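Local coordinates for aldehyde dehydrogenase (Burkholderia cenocepacia, PDB 4O6R), which probably oxidises aldehydes to carboxylic acids with NAD(P)+ as cofactor, and here holds adenosine monophosphate, at residues A411-N425 and A434-Y447. Numbering follows the deposited sequence. Where two conformers were deposited one is given.
Sequences ANATEYGLGSGLWTN and AARIDAGMCWINCY
Leu-422 and Trp-443 lie on neighbouring parallel strands, 421-423 and 441-444, whose axes come within 4.6 Å of each other. The ladder alternates as parallel strands do: Trp-443 N donates to Ser-420 O, Leu-422 N to Trp-443 O, whose position is less sure, and Asn-445 N to Leu-422 O. Where strand 441-444 begins, Leu-418 O takes two donors, Gly-440 N at 2.8 Å and Met-441 N at 3.3 Å.

Side chains extend this bonding at both ends. The amide of Asn-412 grips the C-terminal end of helix 427-436 and the residues after it: OD1 receives Asp-438 N at 2.7 Å, almost straight at 175°, while ND2 donates a hydrogen bond to Arg-436 O. With both ends held, the amide is fixed in rotation, and it stacks nearly parallel to the Asp-438 carboxylate, the planes 5° apart. At the far end Asn-445 acts like a further backbone rung, OD1 accepting from Thr-424 N and ND2 donating to Thr-424 O at 2.8 Å. Midway, Ser-420 has OG between its backbone N and carbonyl carbon (chi1 71°), which lets it bond Met-441 O.

Apolar contacts line the helix side. Leu-422 sends CD2 to Ile-437 CD1 and Cys-442 SG, and CD1 alongside Ile-444 CG2. On the other side Asn-445 CA sits over the six-membered ring of Trp-423 in a CH-pi contact, 3.8 Å from its centroid; NE1 of that indole bonds Asn-262.

This is a beta-alpha-beta unit with helix 427-436 as its crossover. Strand 421-423 is flanked by strand 261-264, helix 270-282 packs against Trp-423, and strand 441-444, outermost within the chain, pairs in parallel with a strand of a second subunit, whose Val-482 packs on Ile-444; such continuation of the sheet across the interface is characteristic of aldehyde dehydrogenase dimers.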
loop_
_atom_site.group_PDB
_atom_site.type_symbol
_atom_site.label_atom_id
_atom_site.label_comp_id
_atom_site.label_asym_id
_atom_site.label_seq_id
_atom_site.Cartn_x
_atom_site.Cartn_y
_atom_site.Cartn_z
ATOM N N ALA A 411 -29.501 -6.717 -15.695
ATOM C CA ALA A 411 -28.059 -6.709 -15.743
ATOM C C ALA A 411 -27.492 -7.972 -15.133
ATOM O O ALA A 411 -26.553 -8.543 -15.668
ATOM C CB ALA A 411 -27.471 -5.479 -15.042
ATOM N N ASN A 412 -28.057 -8.366 -13.991
ATOM C CA ASN A 412 -27.540 -9.477 -13.214
ATOM C C ASN A 412 -28.176 -10.824 -13.555
ATOM O O ASN A 412 -27.879 -11.802 -12.871
ATOM C CB ASN A 412 -27.693 -9.185 -11.711
ATOM C CG ASN A 412 -26.701 -8.129 -11.214
ATOM O OD1 ASN A 412 -25.723 -7.776 -11.900
ATOM N ND2 ASN A 412 -26.944 -7.629 -10.035
ATOM N N ALA A 413 -28.987 -10.891 -14.626
ATOM C CA ALA A 413 -29.755 -12.111 -14.965
ATOM C C ALA A 413 -29.001 -13.194 -15.754
ATOM O O ALA A 413 -29.595 -14.248 -16.068
ATOM C CB ALA A 413 -31.030 -11.735 -15.735
ATOM N N THR A 414 -27.721 -12.995 -16.064
ATOM C CA THR A 414 -26.966 -14.005 -16.794
ATOM C C THR A 414 -26.017 -14.793 -15.905
ATOM O O THR A 414 -25.866 -14.506 -14.717
ATOM C CB THR A 414 -26.107 -13.395 -17.916
ATOM O OG1 THR A 414 -24.889 -12.877 -17.350
ATOM C CG2 THR A 414 -26.897 -12.318 -18.687
ATOM N N GLU A 415 -25.332 -15.750 -16.511
ATOM C CA GLU A 415 -24.347 -16.540 -15.774
ATOM C C GLU A 415 -22.971 -15.886 -15.727
ATOM O O GLU A 415 -22.060 -16.423 -15.118
ATOM C CB GLU A 415 -24.251 -17.963 -16.381
ATOM C CG GLU A 415 -25.543 -18.753 -16.254
ATOM C CD GLU A 415 -25.963 -18.926 -14.800
ATOM O OE1 GLU A 415 -25.164 -19.480 -14.005
ATOM O OE2 GLU A 415 -27.089 -18.501 -14.438
ATOM N N TYR A 416 -22.836 -14.718 -16.342
ATOM C CA TYR A 416 -21.569 -14.035 -16.473
ATOM C C TYR A 416 -21.508 -12.800 -15.586
ATOM O O TYR A 416 -22.538 -12.265 -15.185
ATOM C CB TYR A 416 -21.406 -13.596 -17.918
ATOM C CG TYR A 416 -21.393 -14.742 -18.891
ATOM C CD1 TYR A 416 -20.274 -15.533 -19.002
ATOM C CD2 TYR A 416 -22.494 -15.055 -19.667
ATOM C CE1 TYR A 416 -20.229 -16.574 -19.884
ATOM C CE2 TYR A 416 -22.458 -16.117 -20.544
ATOM C CZ TYR A 416 -21.311 -16.853 -20.648
ATOM O OH TYR A 416 -21.197 -17.908 -21.505
ATOM N N GLY A 417 -20.288 -12.367 -15.289
ATOM C CA GLY A 417 -20.039 -11.125 -14.554
ATOM C C GLY A 417 -18.630 -10.576 -14.843
ATOM O O GLY A 417 -17.750 -10.587 -13.965
ATOM N N LEU A 418 -18.397 -10.134 -16.075
ATOM C CA LEU A 418 -17.098 -9.647 -16.475
ATOM C C LEU A 418 -17.147 -8.105 -16.466
ATOM O O LEU A 418 -16.793 -7.495 -15.447
ATOM C CB LEU A 418 -16.694 -10.248 -17.831
ATOM C CG LEU A 418 -15.298 -9.917 -18.331
ATOM C CD1 LEU A 418 -14.247 -10.313 -17.321
ATOM C CD2 LEU A 418 -15.054 -10.664 -19.628
ATOM N N GLY A 419 -17.615 -7.483 -17.549
ATOM C CA GLY A 419 -17.790 -6.035 -17.609
ATOM C C GLY A 419 -19.259 -5.659 -17.644
ATOM O O GLY A 419 -20.114 -6.519 -17.742
ATOM N N SER A 420 -19.531 -4.368 -17.554
ATOM C CA SER A 420 -20.854 -3.810 -17.480
ATOM C C SER A 420 -20.708 -2.291 -17.611
ATOM O O SER A 420 -19.619 -1.743 -17.471
ATOM C CB SER A 420 -21.510 -4.110 -16.109
ATOM O OG SER A 420 -20.875 -3.341 -15.112
ATOM N N GLY A 421 -21.793 -1.612 -17.915
ATOM C CA GLY A 421 -21.769 -0.174 -17.889
ATOM C C GLY A 421 -23.131 0.428 -18.060
ATOM O O GLY A 421 -24.122 -0.276 -18.299
ATOM N N LEU A 422 -23.187 1.735 -17.844
ATOM C CA LEU A 422 -24.449 2.427 -17.876
ATOM C C LEU A 422 -24.247 3.866 -18.257
ATOM O O LEU A 422 -23.165 4.438 -18.065
ATOM C CB LEU A 422 -25.165 2.300 -16.523
ATOM C CG LEU A 422 -24.326 2.889 -15.396
ATOM C CD1 LEU A 422 -24.922 4.203 -14.999
ATOM C CD2 LEU A 422 -24.244 1.980 -14.202
ATOM N N TRP A 423 -25.323 4.465 -18.736
ATOM C CA TRP A 423 -25.298 5.858 -19.153
ATOM C C TRP A 423 -26.416 6.595 -18.449
ATOM O O TRP A 423 -27.584 6.276 -18.627
ATOM C CB TRP A 423 -25.466 5.951 -20.682
ATOM C CG TRP A 423 -24.440 5.173 -21.390
ATOM C CD1 TRP A 423 -24.347 3.810 -21.489
ATOM C CD2 TRP A 423 -23.336 5.705 -22.111
ATOM N NE1 TRP A 423 -23.238 3.469 -22.210
ATOM C CE2 TRP A 423 -22.607 4.614 -22.616
ATOM C CE3 TRP A 423 -22.890 7.007 -22.376
ATOM C CZ2 TRP A 423 -21.440 4.780 -23.371
ATOM C CZ3 TRP A 423 -21.716 7.180 -23.125
ATOM C CH2 TRP A 423 -21.009 6.070 -23.612
ATOM N N THR A 424 -26.048 7.591 -17.655
ATOM C CA THR A 424 -27.005 8.394 -16.937
ATOM C C THR A 424 -26.263 9.635 -16.521
ATOM O O THR A 424 -25.028 9.635 -16.529
ATOM C CB THR A 424 -27.506 7.647 -15.679
ATOM O OG1 THR A 424 -28.546 8.387 -15.035
ATOM C CG2 THR A 424 -26.359 7.370 -14.668
ATOM N N ASN A 425 -26.997 10.670 -16.124
ATOM C CA ASN A 425 -26.381 11.829 -15.530
ATOM C C ASN A 425 -26.751 12.075 -14.086
ATOM O O ASN A 425 -26.417 13.124 -13.523
ATOM C CB ASN A 425 -26.635 13.021 -16.419
ATOM C CG ASN A 425 -25.840 12.896 -17.695
ATOM O OD1 ASN A 425 -24.609 12.977 -17.688
ATOM N ND2 ASN A 425 -26.516 12.510 -18.757
ATOM N N ALA A 434 -23.452 1.057 -10.068
ATOM C CA ALA A 434 -22.106 0.457 -10.247
ATOM C C ALA A 434 -21.787 -0.551 -9.125
ATOM O O ALA A 434 -21.177 -1.600 -9.371
ATOM C CB ALA A 434 -21.022 1.523 -10.365
ATOM N N ALA A 435 -22.178 -0.217 -7.903
ATOM C CA ALA A 435 -21.925 -1.068 -6.735
ATOM C C ALA A 435 -22.700 -2.398 -6.783
ATOM O O ALA A 435 -22.205 -3.397 -6.299
ATOM C CB ALA A 435 -22.288 -0.322 -5.467
ATOM N N ARG A 436 -23.876 -2.398 -7.409
ATOM C CA ARG A 436 -24.826 -3.519 -7.357
ATOM C C ARG A 436 -24.781 -4.469 -8.542
ATOM O O ARG A 436 -25.272 -5.592 -8.452
ATOM C CB ARG A 436 -26.236 -2.965 -7.176
ATOM C CG ARG A 436 -26.410 -2.357 -5.796
ATOM C CD ARG A 436 -27.776 -1.763 -5.585
ATOM N NE ARG A 436 -27.801 -0.959 -4.367
ATOM C CZ ARG A 436 -28.899 -0.412 -3.846
ATOM N NH1 ARG A 436 -30.078 -0.572 -4.447
ATOM N NH2 ARG A 436 -28.809 0.309 -2.732
ATOM N N ILE A 437 -24.202 -4.028 -9.647
ATOM C CA ILE A 437 -24.066 -4.868 -10.820
ATOM C C ILE A 437 -22.967 -5.889 -10.562
ATOM O O ILE A 437 -21.891 -5.526 -10.075
ATOM C CB ILE A 437 -23.754 -4.032 -12.080
ATOM C CG1 ILE A 437 -24.977 -3.165 -12.475
ATOM C CG2 ILE A 437 -23.376 -4.927 -13.253
ATOM C CD1 ILE A 437 -24.588 -2.022 -13.367
ATOM N N ASP A 438 -23.262 -7.148 -10.881
ATOM C CA ASP A 438 -22.309 -8.250 -10.781
ATOM C C ASP A 438 -21.303 -8.203 -11.904
ATOM O O ASP A 438 -21.579 -8.697 -12.997
ATOM C CB ASP A 438 -23.029 -9.592 -10.978
ATOM C CG ASP A 438 -24.029 -9.897 -9.910
ATOM O OD1 ASP A 438 -23.966 -9.312 -8.801
ATOM O OD2 ASP A 438 -24.877 -10.785 -10.195
ATOM N N ALA A 439 -20.149 -7.612 -11.659
ATOM C CA ALA A 439 -19.144 -7.515 -12.678
ATOM C C ALA A 439 -17.846 -7.069 -12.032
ATOM O O ALA A 439 -17.867 -6.416 -10.968
ATOM C CB ALA A 439 -19.558 -6.500 -13.746
ATOM N N GLY A 440 -16.734 -7.397 -12.673
ATOM C CA GLY A 440 -15.429 -6.920 -12.210
ATOM C C GLY A 440 -15.149 -5.474 -12.595
ATOM O O GLY A 440 -14.270 -4.840 -12.023
ATOM N N MET A 441 -15.895 -4.975 -13.582
ATOM C CA MET A 441 -15.683 -3.658 -14.157
ATOM C C MET A 441 -17.023 -3.027 -14.532
ATOM O O MET A 441 -17.893 -3.707 -15.073
ATOM C CB MET A 441 -14.804 -3.787 -15.395
ATOM C CG MET A 441 -13.459 -4.442 -15.118
ATOM S SD MET A 441 -12.622 -4.910 -16.632
ATOM C CE MET A 441 -13.525 -6.389 -17.056
ATOM N N CYS A 442 -17.165 -1.738 -14.243
ATOM C CA CYS A 442 -18.376 -0.999 -14.589
ATOM C C CYS A 442 -17.984 0.366 -15.148
ATOM O O CYS A 442 -17.304 1.136 -14.488
ATOM C CB CYS A 442 -19.290 -0.825 -13.375
ATOM S SG CYS A 442 -20.854 -0.046 -13.819
ATOM N N TRP A 443 -18.419 0.645 -16.370
ATOM C CA TRP A 443 -18.104 1.877 -17.075
ATOM C C TRP A 443 -19.319 2.769 -17.078
ATOM O O TRP A 443 -20.401 2.356 -17.531
ATOM C CB TRP A 443 -17.675 1.571 -18.538
ATOM C CG TRP A 443 -16.411 0.769 -18.640
ATOM C CD1 TRP A 443 -15.152 1.209 -18.348
ATOM C CD2 TRP A 443 -16.271 -0.621 -19.001
ATOM N NE1 TRP A 443 -14.247 0.194 -18.522
ATOM C CE2 TRP A 443 -14.899 -0.935 -18.918
ATOM C CE3 TRP A 443 -17.159 -1.614 -19.412
ATOM C CZ2 TRP A 443 -14.395 -2.205 -19.214
ATOM C CZ3 TRP A 443 -16.667 -2.874 -19.695
ATOM C CH2 TRP A 443 -15.289 -3.153 -19.594
ATOM N N ILE A 444 -19.147 4.000 -16.586
ATOM C CA ILE A 444 -20.238 4.969 -16.515
ATOM C C ILE A 444 -19.989 6.070 -17.535
ATOM O O ILE A 444 -18.961 6.754 -17.471
ATOM C CB ILE A 444 -20.395 5.579 -15.123
ATOM C CG1 ILE A 444 -20.619 4.470 -14.107
ATOM C CG2 ILE A 444 -21.569 6.548 -15.123
ATOM C CD1 ILE A 444 -20.349 4.877 -12.673
ATOM N N ASN A 445 -20.941 6.229 -18.454
ATOM C CA ASN A 445 -20.843 7.192 -19.556
ATOM C C ASN A 445 -19.646 6.964 -20.489
ATOM O O ASN A 445 -19.099 7.905 -21.100
ATOM C CB ASN A 445 -20.932 8.630 -19.013
ATOM C CG ASN A 445 -22.341 8.969 -18.517
ATOM O OD1 ASN A 445 -23.324 8.328 -18.894
ATOM N ND2 ASN A 445 -22.438 9.965 -17.645
ATOM N N CYS A 446 -19.267 5.693 -20.606
ATOM C CA CYS A 446 -18.167 5.238 -21.456
ATOM C C CYS A 446 -18.316 3.725 -21.499
ATOM O O CYS A 446 -19.212 3.167 -20.868
ATOM C CB CYS A 446 -16.804 5.669 -20.912
ATOM S SG CYS A 446 -16.387 5.093 -19.231
ATOM N N TYR A 447 -17.491 3.064 -22.282
ATOM C CA TYR A 447 -17.490 1.600 -22.313
ATOM C C TYR A 447 -16.145 1.091 -22.795
ATOM O O TYR A 447 -15.485 1.725 -23.604
ATOM C CB TYR A 447 -18.617 1.041 -23.184
ATOM C CG TYR A 447 -19.274 -0.205 -22.611
ATOM C CD1 TYR A 447 -20.328 -0.111 -21.711
ATOM C CD2 TYR A 447 -18.858 -1.470 -22.991
ATOM C CE1 TYR A 447 -20.946 -1.254 -21.188
ATOM C CE2 TYR A 447 -19.464 -2.618 -22.490
ATOM C CZ TYR A 447 -20.495 -2.514 -21.582
ATOM O OH TYR A 447 -21.093 -3.654 -21.128
HETATM O O HOH W 1 -23.638 -8.220 -14.995
HETATM O O HOH W 2 -24.583 -12.042 -12.944
HETATM O O HOH W 3 -24.898 10.012 -20.564
#